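Local coordinates for hypothetical protein (Archaeoglobus fulgidus, PDB 2H6L) that is of unknown function but binds zinc through a histidine site and belongs to the plants and prokaryotes conserved (PPC) domain family, at residues 128-131 against 132-135. Residues are numbered along the deposited sequence; the frame is centred on the assembly and turned at random.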
loop_
_atom_site.group_PDB
_atom_site.type_symbol
_atom_site.label_atom_id
_atom_site.label_comp_id
_atom_site.label_asym_id
_atom_site.label_seq_id
_atom_site.Cartn_x
_atom_site.Cartn_y
_atom_site.Cartn_z
ATOM N N ALA A 128 18.524 -11.079 -11.114
ATOM C CA ALA A 128 19.532 -12.117 -11.315
ATOM C C ALA A 128 19.651 -12.907 -10.016
ATOM O O ALA A 128 19.419 -12.368 -8.929
ATOM C CB ALA A 128 20.879 -11.492 -11.683
ATOM N N PHE A 129 20.004 -14.182 -10.126
ATOM C CA PHE A 129 20.136 -15.016 -8.944
ATOM C C PHE A 129 21.107 -14.407 -7.935
ATOM O O PHE A 129 22.201 -13.959 -8.289
ATOM C CB PHE A 129 20.630 -16.411 -9.316
ATOM C CG PHE A 129 20.666 -17.367 -8.153
ATOM C CD1 PHE A 129 19.497 -17.943 -7.672
ATOM C CD2 PHE A 129 21.866 -17.679 -7.529
ATOM C CE1 PHE A 129 19.524 -18.821 -6.589
ATOM C CE2 PHE A 129 21.902 -18.556 -6.446
ATOM C CZ PHE A 129 20.729 -19.126 -5.977
ATOM N N ASP A 130 20.694 -14.392 -6.675
ATOM C CA ASP A 130 21.524 -13.873 -5.605
ATOM C C ASP A 130 21.832 -15.038 -4.667
ATOM O O ASP A 130 20.925 -15.665 -4.126
ATOM C CB ASP A 130 20.788 -12.776 -4.847
ATOM C CG ASP A 130 21.559 -12.297 -3.646
ATOM O OD1 ASP A 130 22.603 -11.634 -3.831
ATOM O OD2 ASP A 130 21.125 -12.598 -2.516
ATOM N N GLU A 131 23.116 -15.324 -4.490
ATOM C CA GLU A 131 23.566 -16.427 -3.640
ATOM C C GLU A 131 23.142 -16.288 -2.175
ATOM O O GLU A 131 22.697 -17.253 -1.545
ATOM C CB GLU A 131 25.094 -16.541 -3.731
ATOM C CG GLU A 131 25.723 -17.678 -2.929
ATOM C CD GLU A 131 25.506 -19.047 -3.557
ATOM O OE1 GLU A 131 25.778 -19.200 -4.769
ATOM O OE2 GLU A 131 25.077 -19.974 -2.836
ATOM N N GLN A 132 23.277 -15.081 -1.641
ATOM C CA GLN A 132 22.941 -14.806 -0.247
ATOM C C GLN A 132 21.526 -15.210 0.149
ATOM O O GLN A 132 21.329 -15.863 1.174
ATOM C CB GLN A 132 23.142 -13.318 0.045
ATOM C CG GLN A 132 23.314 -12.984 1.517
ATOM C CD GLN A 132 23.781 -11.557 1.734
ATOM O OE1 GLN A 132 24.482 -11.268 2.705
ATOM N NE2 GLN A 132 23.391 -10.653 0.833
ATOM N N THR A 133 20.543 -14.830 -0.659
ATOM C CA THR A 133 19.149 -15.140 -0.346
ATOM C C THR A 133 18.546 -16.319 -1.110
ATOM O O THR A 133 17.567 -16.915 -0.653
ATOM C CB THR A 133 18.250 -13.913 -0.590
ATOM O OG1 THR A 133 18.322 -13.539 -1.972
ATOM C CG2 THR A 133 18.699 -12.730 0.287
ATOM N N GLY A 134 19.128 -16.651 -2.262
ATOM C CA GLY A 134 18.618 -17.745 -3.079
ATOM C C GLY A 134 17.449 -17.226 -3.892
ATOM O O GLY A 134 16.706 -17.976 -4.522
ATOM N N LEU A 135 17.306 -15.908 -3.865
ATOM C CA LEU A 135 16.240 -15.195 -4.550
ATOM C C LEU A 135 16.800 -14.561 -5.822
ATOM O O LEU A 135 18.011 -14.553 -6.038
ATOM C CB LEU A 135 15.730 -14.097 -3.615
ATOM C CG LEU A 135 14.251 -13.881 -3.309
ATOM C CD1 LEU A 135 13.529 -15.204 -3.098
ATOM C CD2 LEU A 135 14.160 -13.013 -2.055
HETATM O O HOH W 1 21.288 -10.094 -1.207
#
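A single carboxylate oxygen, OD2 of Asp130, takes three bonds inside the tight turn that reverses the chain. Thr133 OG1 donates to Asp130 OD2 over 3.0 Å, meeting the lone pair of OD2 that faces away from OD1, while Thr133 N reaches the same oxygen on that anti side from 31° out of the carboxylate plane. A water adds the third bond and links Asp130 OD2 to Gln132 NE2. A chi1 of 175° turns the carboxylate of Asp130 toward Thr133, where OD2 meets both donors. Thr133 OG1 also accepts from Leu135 N at 3.2 Å, forming an ST turn. Two backbone bonds accompany this network and close the loop: Gly134 N to Asp130 O and Asp130 N to Leu135 O, each 2.8 Å. The positive phi of Gly134 (81°) suits glycine, and Phe129 CZ lies 3.8 Å from Gly134 CA. An alanine in place of Asp130 would probably leave Thr133 N and OG1 without their shared acceptor, and Arg15 of the second subunit, salt-bridged to OD1, without its mate. The Leu135 side chain lies about 6 Å from a bound zinc ion. Packed against the second subunit, the turn connects antiparallel strands 127-129 and 136-138 as a beta hairpin.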